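Envelope glycoprotein (Bourbon virus, PDB 5ZL2) probably mediates entry of the virus as a trimeric membrane fusion protein of the class III type, related to baculovirus gp64. Local coordinates at residues 33-38 with 199-204; 121-126 with 138-143. One frame throughout, in Å; residues are numbered along the deposited sequence.

Interaction 1. Residues 33-38 with 199-204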
loop_
_atom_site.group_PDB
_atom_site.type_symbol
_atom_site.label_atom_id
_atom_site.label_comp_id
_atom_site.label_asym_id
_atom_site.label_seq_id
_atom_site.Cartn_x
_atom_site.Cartn_y
_atom_site.Cartn_z
ATOM N N THR A 33 -21.965 19.133 -7.076
ATOM C CA THR A 33 -22.917 18.031 -7.127
ATOM C C THR A 33 -22.126 16.730 -7.078
ATOM O O THR A 33 -21.292 16.468 -7.952
ATOM C CB THR A 33 -23.780 18.103 -8.386
ATOM O OG1 THR A 33 -24.852 19.030 -8.178
ATOM C CG2 THR A 33 -24.363 16.739 -8.715
ATOM N N LYS A 34 -22.368 15.931 -6.046
ATOM C CA LYS A 34 -21.611 14.710 -5.793
ATOM C C LYS A 34 -22.526 13.519 -6.056
ATOM O O LYS A 34 -23.490 13.300 -5.317
ATOM C CB LYS A 34 -21.074 14.702 -4.363
ATOM C CG LYS A 34 -20.498 13.373 -3.899
ATOM C CD LYS A 34 -20.183 13.406 -2.410
ATOM C CE LYS A 34 -19.955 12.004 -1.862
ATOM N NZ LYS A 34 -19.481 12.004 -0.446
ATOM N N THR A 35 -22.220 12.751 -7.102
ATOM C CA THR A 35 -23.046 11.620 -7.508
ATOM C C THR A 35 -22.574 10.330 -6.842
ATOM O O THR A 35 -21.374 10.062 -6.762
ATOM C CB THR A 35 -23.026 11.467 -9.028
ATOM O OG1 THR A 35 -22.958 12.762 -9.637
ATOM C CG2 THR A 35 -24.280 10.761 -9.509
ATOM N N THR A 36 -23.533 9.528 -6.374
ATOM C CA THR A 36 -23.242 8.335 -5.589
ATOM C C THR A 36 -24.065 7.157 -6.094
ATOM O O THR A 36 -25.177 7.326 -6.600
ATOM C CB THR A 36 -23.537 8.549 -4.096
ATOM O OG1 THR A 36 -24.924 8.862 -3.919
ATOM C CG2 THR A 36 -22.694 9.682 -3.536
ATOM N N VAL A 37 -23.505 5.956 -5.940
ATOM C CA VAL A 37 -24.160 4.718 -6.357
ATOM C C VAL A 37 -24.170 3.732 -5.196
ATOM O O VAL A 37 -24.160 2.512 -5.398
ATOM C CB VAL A 37 -23.467 4.106 -7.587
ATOM C CG1 VAL A 37 -23.786 4.911 -8.831
ATOM C CG2 VAL A 37 -21.968 4.046 -7.366
ATOM N N GLN A 38 -24.206 4.256 -3.975
ATOM C CA GLN A 38 -24.022 3.432 -2.788
ATOM C C GLN A 38 -25.210 2.505 -2.546
ATOM O O GLN A 38 -26.355 2.956 -2.446
ATOM C CB GLN A 38 -23.805 4.325 -1.570
ATOM C CG GLN A 38 -23.407 3.531 -0.360
ATOM C CD GLN A 38 -21.916 3.286 -0.342
ATOM O OE1 GLN A 38 -21.197 3.787 -1.207
ATOM N NE2 GLN A 38 -21.450 2.471 0.593
ATOM N N THR A 199 -28.761 6.423 -10.086
ATOM C CA THR A 199 -27.755 7.118 -9.305
ATOM C C THR A 199 -28.418 7.973 -8.237
ATOM O O THR A 199 -29.626 8.222 -8.256
ATOM C CB THR A 199 -26.869 8.000 -10.193
ATOM O OG1 THR A 199 -27.697 8.837 -11.011
ATOM C CG2 THR A 199 -25.983 7.147 -11.082
ATOM N N ARG A 200 -27.594 8.411 -7.291
ATOM C CA ARG A 200 -27.971 9.382 -6.281
ATOM C C ARG A 200 -26.931 10.489 -6.279
ATOM O O ARG A 200 -25.754 10.245 -6.552
ATOM C CB ARG A 200 -28.064 8.742 -4.891
ATOM C CG ARG A 200 -28.416 9.712 -3.776
ATOM C CD ARG A 200 -28.346 9.039 -2.420
ATOM N NE ARG A 200 -28.853 9.903 -1.359
ATOM C CZ ARG A 200 -28.105 10.766 -0.678
ATOM N NH1 ARG A 200 -28.647 11.512 0.276
ATOM N NH2 ARG A 200 -26.813 10.881 -0.953
ATOM N N ALA A 201 -27.369 11.710 -5.992
ATOM C CA ALA A 201 -26.424 12.801 -5.817
ATOM C C ALA A 201 -26.994 13.833 -4.860
ATOM O O ALA A 201 -28.212 13.980 -4.723
ATOM C CB ALA A 201 -26.053 13.474 -7.141
ATOM N N GLU A 202 -26.089 14.546 -4.200
ATOM C CA GLU A 202 -26.440 15.601 -3.270
ATOM C C GLU A 202 -25.648 16.851 -3.618
ATOM O O GLU A 202 -24.601 16.792 -4.268
ATOM C CB GLU A 202 -26.165 15.183 -1.816
ATOM C CG GLU A 202 -24.748 14.671 -1.569
ATOM C CD GLU A 202 -24.507 14.306 -0.118
ATOM O OE1 GLU A 202 -25.490 14.284 0.653
ATOM O OE2 GLU A 202 -23.340 14.042 0.254
ATOM N N THR A 203 -26.172 17.992 -3.189
ATOM C CA THR A 203 -25.436 19.243 -3.248
ATOM C C THR A 203 -24.729 19.455 -1.915
ATOM O O THR A 203 -25.360 19.400 -0.855
ATOM C CB THR A 203 -26.376 20.408 -3.552
ATOM O OG1 THR A 203 -27.417 19.961 -4.430
ATOM C CG2 THR A 203 -25.615 21.545 -4.216
ATOM N N LYS A 204 -23.419 19.680 -1.970
ATOM C CA LYS A 204 -22.641 19.814 -0.749
ATOM C C LYS A 204 -21.373 20.602 -1.040
ATOM O O LYS A 204 -20.928 20.700 -2.187
ATOM C CB LYS A 204 -22.291 18.447 -0.156
ATOM C CG LYS A 204 -21.391 17.617 -1.044
ATOM C CD LYS A 204 -21.000 16.325 -0.367
ATOM C CE LYS A 204 -20.202 16.591 0.894
ATOM N NZ LYS A 204 -19.656 15.334 1.479
#
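Lys34 and Glu202 form a hydrogen-bonded antiparallel pair in which Lys34 N donates to Glu202 O at 3.0 Å and Glu202 N returns the bond to Lys34 O at 3.1 Å. Two residues on, in the next hydrogen-bonded pair, Arg200 N reaches Thr36 O at 2.7 Å. Between the two, Thr35 faces Ala201 in a non-hydrogen-bonded pair. The Lys34 side chain leaves the strand with CG anti to the backbone N (chi1 169°) and stays extended. Its CB lies near Glu202 O, and CD packs against Lys204 CD at 3.7 Å while also approaching Glu202 OE2. At the tip, NZ lies 3.9 Å from Lys204 NZ, a proximity that Asp238 probably offsets, since its carboxylate forms salt bridges with both ammonium groups. Glu202 OE2, 4.4 Å from Lys34 NZ, would probably add to the favourable field. On the face carrying Thr33, Thr35 and Ala201, Thr33 CG2 lies 4.0 Å from Ala201 CB; at the strand end Thr35 CG2 meets Thr199 CB at 3.8 Å. Strand 26-36 runs between strands 200-210 and 256-260 in a mixed sheet, with backbone bonds from Thr33 to Lys259 and from Thr35 to Cys257, while strand 234-238 flanks 200-210 on its other side.

Interaction 2. Residues 121-126 with 138-143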
loop_
_atom_site.group_PDB
_atom_site.type_symbol
_atom_site.label_atom_id
_atom_site.label_comp_id
_atom_site.label_asym_id
_atom_site.label_seq_id
_atom_site.Cartn_x
_atom_site.Cartn_y
_atom_site.Cartn_z
ATOM N N LYS A 121 -20.883 -28.975 -3.712
ATOM C CA LYS A 121 -20.738 -30.238 -4.428
ATOM C C LYS A 121 -19.672 -30.084 -5.499
ATOM O O LYS A 121 -19.826 -29.270 -6.413
ATOM C CB LYS A 121 -22.064 -30.657 -5.057
ATOM C CG LYS A 121 -21.947 -31.828 -6.004
ATOM C CD LYS A 121 -21.599 -33.100 -5.256
ATOM C CE LYS A 121 -21.470 -34.261 -6.213
ATOM N NZ LYS A 121 -20.347 -34.053 -7.161
ATOM N N GLU A 122 -18.605 -30.869 -5.390
ATOM C CA GLU A 122 -17.528 -30.875 -6.367
ATOM C C GLU A 122 -17.561 -32.178 -7.152
ATOM O O GLU A 122 -17.787 -33.252 -6.583
ATOM C CB GLU A 122 -16.169 -30.701 -5.686
ATOM C CG GLU A 122 -15.036 -30.396 -6.642
ATOM C CD GLU A 122 -15.375 -29.273 -7.597
ATOM O OE1 GLU A 122 -16.016 -28.293 -7.160
ATOM O OE2 GLU A 122 -15.000 -29.374 -8.785
ATOM N N LEU A 123 -17.336 -32.085 -8.458
ATOM C CA LEU A 123 -17.465 -33.260 -9.302
ATOM C C LEU A 123 -16.235 -34.154 -9.185
ATOM O O LEU A 123 -15.210 -33.786 -8.605
ATOM C CB LEU A 123 -17.705 -32.856 -10.757
ATOM C CG LEU A 123 -16.661 -32.101 -11.573
ATOM C CD1 LEU A 123 -15.716 -33.049 -12.257
ATOM C CD2 LEU A 123 -17.372 -31.259 -12.608
ATOM N N GLU A 124 -16.357 -35.357 -9.749
ATOM C CA GLU A 124 -15.283 -36.342 -9.781
ATOM C C GLU A 124 -15.052 -36.771 -11.223
ATOM O O GLU A 124 -16.006 -37.103 -11.935
ATOM C CB GLU A 124 -15.615 -37.562 -8.909
ATOM C CG GLU A 124 -14.534 -38.637 -8.884
ATOM C CD GLU A 124 -14.864 -39.779 -7.926
ATOM O OE1 GLU A 124 -16.055 -40.145 -7.819
ATOM O OE2 GLU A 124 -13.932 -40.309 -7.277
ATOM N N LYS A 125 -13.790 -36.762 -11.654
ATOM C CA LYS A 125 -13.445 -37.100 -13.036
ATOM C C LYS A 125 -13.163 -38.598 -13.128
ATOM O O LYS A 125 -12.019 -39.053 -13.147
ATOM C CB LYS A 125 -12.254 -36.275 -13.505
ATOM C CG LYS A 125 -11.898 -36.464 -14.968
ATOM C CD LYS A 125 -10.531 -35.888 -15.266
ATOM C CE LYS A 125 -10.225 -35.940 -16.751
ATOM N NZ LYS A 125 -8.849 -35.455 -17.056
ATOM N N ARG A 126 -14.238 -39.377 -13.199
ATOM C CA ARG A 126 -14.150 -40.826 -13.297
ATOM C C ARG A 126 -14.684 -41.292 -14.644
ATOM O O ARG A 126 -15.713 -40.802 -15.120
ATOM C CB ARG A 126 -14.927 -41.503 -12.164
ATOM C CG ARG A 126 -16.381 -41.092 -12.088
ATOM C CD ARG A 126 -17.153 -41.905 -11.069
ATOM N NE ARG A 126 -18.582 -41.616 -11.145
ATOM C CZ ARG A 126 -19.191 -40.667 -10.443
ATOM N NH1 ARG A 126 -18.496 -39.913 -9.602
ATOM N NH2 ARG A 126 -20.496 -40.474 -10.579
ATOM N N ASN A 138 -20.722 -42.080 -17.154
ATOM C CA ASN A 138 -20.337 -41.485 -15.882
ATOM C C ASN A 138 -20.696 -40.008 -15.922
ATOM O O ASN A 138 -20.482 -39.340 -16.937
ATOM C CB ASN A 138 -18.841 -41.664 -15.603
ATOM C CG ASN A 138 -18.488 -43.084 -15.211
ATOM O OD1 ASN A 138 -18.616 -43.471 -14.050
ATOM N ND2 ASN A 138 -18.041 -43.869 -16.181
ATOM N N LEU A 139 -21.249 -39.500 -14.824
ATOM C CA LEU A 139 -21.804 -38.149 -14.820
ATOM C C LEU A 139 -21.613 -37.533 -13.441
ATOM O O LEU A 139 -22.296 -37.919 -12.486
ATOM C CB LEU A 139 -23.279 -38.172 -15.213
ATOM C CG LEU A 139 -23.939 -36.843 -15.572
ATOM C CD1 LEU A 139 -23.332 -36.252 -16.828
ATOM C CD2 LEU A 139 -25.419 -37.052 -15.748
ATOM N N SER A 140 -20.707 -36.561 -13.347
ATOM C CA SER A 140 -20.371 -35.898 -12.096
ATOM C C SER A 140 -20.768 -34.433 -12.181
ATOM O O SER A 140 -20.675 -33.819 -13.247
ATOM C CB SER A 140 -18.877 -36.024 -11.800
ATOM O OG SER A 140 -18.617 -35.940 -10.413
ATOM N N TRP A 141 -21.205 -33.872 -11.056
ATOM C CA TRP A 141 -21.798 -32.544 -11.020
ATOM C C TRP A 141 -21.083 -31.658 -10.010
ATOM O O TRP A 141 -20.624 -32.124 -8.964
ATOM C CB TRP A 141 -23.287 -32.618 -10.663
ATOM C CG TRP A 141 -24.164 -33.118 -11.773
ATOM C CD1 TRP A 141 -24.438 -34.417 -12.078
ATOM C CD2 TRP A 141 -24.895 -32.321 -12.712
ATOM N NE1 TRP A 141 -25.292 -34.481 -13.153
ATOM C CE2 TRP A 141 -25.587 -33.206 -13.560
ATOM C CE3 TRP A 141 -25.030 -30.944 -12.919
ATOM C CZ2 TRP A 141 -26.401 -32.761 -14.599
ATOM C CZ3 TRP A 141 -25.837 -30.504 -13.951
ATOM C CH2 TRP A 141 -26.512 -31.408 -14.779
ATOM N N ARG A 142 -21.009 -30.364 -10.331
ATOM C CA ARG A 142 -20.401 -29.364 -9.464
ATOM C C ARG A 142 -21.310 -28.148 -9.372
ATOM O O ARG A 142 -21.936 -27.757 -10.362
ATOM C CB ARG A 142 -19.016 -28.949 -9.973
ATOM C CG ARG A 142 -19.028 -28.045 -11.198
ATOM C CD ARG A 142 -17.619 -27.810 -11.717
ATOM N NE ARG A 142 -16.687 -27.497 -10.639
ATOM C CZ ARG A 142 -16.344 -26.261 -10.293
ATOM N NH1 ARG A 142 -16.857 -25.227 -10.949
ATOM N NH2 ARG A 142 -15.487 -26.058 -9.299
ATOM N N CYS A 143 -21.392 -27.558 -8.180
ATOM C CA CYS A 143 -22.260 -26.406 -7.977
ATOM C C CYS A 143 -21.894 -25.692 -6.683
ATOM O O CYS A 143 -21.474 -26.317 -5.707
ATOM C CB CYS A 143 -23.740 -26.811 -7.946
ATOM S SG CYS A 143 -24.338 -27.421 -6.346
#
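An irregular chain segment laid antiparallel along a long beta strand makes this contact, joined to it at one end by a single bridge between Lys121 and Cys143. Cys143 N donates to Lys121 O at 2.9 Å, in the carbonyl plane, and the return bond from Lys121 N is weak. The Lys121 side chain bends at chi2 (68°) and again at chi4, which folds NZ back onto Trp141 O at 2.7 Å. The same ammonium also donates to Glu122 O, from above its carbonyl plane, and so ties the loop backbone to the strand. Beside the bridge, Glu122 and Arg142 run alongside each other in a salt bridge: Arg142 NE meets the syn side of Glu122 OE2 at 3.1 Å, within the guanidinium plane, although the two flat groups are turned 61° apart. Arg142 also pairs with Glu187. The strand, 134-148, belongs to an antiparallel sheet in which it is bonded to strand 44-58, and Cys143 is disulfide-linked to Cys91. Leu123 CD2 lies against the aliphatic part of Arg142, 3.6 Å from CD. Further along, Ser140 OG sits at the Glu124 amide, modelled too close for its length to be trusted, and also bonds Glu96. Arg126 NE makes a weak bond to Asn138 OD1 at 3.4 Å, while its NH2 is held more firmly by Glu96 and Val97 O.

Interaction 1 is a surface contact and interaction 2 a buried one; their centres lie 47 Å apart and their nearest atoms about 28 Å, without touching. They hold different elements: 33-38 and 199-204 are neighbouring strands of the mixed sheet, whereas 121-126 is an irregular segment, mostly loop, laid on strand 134-148 of the other sheet. In sequence, interaction 2 is nested within the loop that interaction 1 closes. The chemistry follows the setting. Regular backbone pairing dominates interaction 1, with lysines sharing a carboxylate at its margin. In interaction 2 there is a single backbone bridge, and side chains supply most polar links, with the buried arginines Arg126 and Arg142 each bonded to more than one partner.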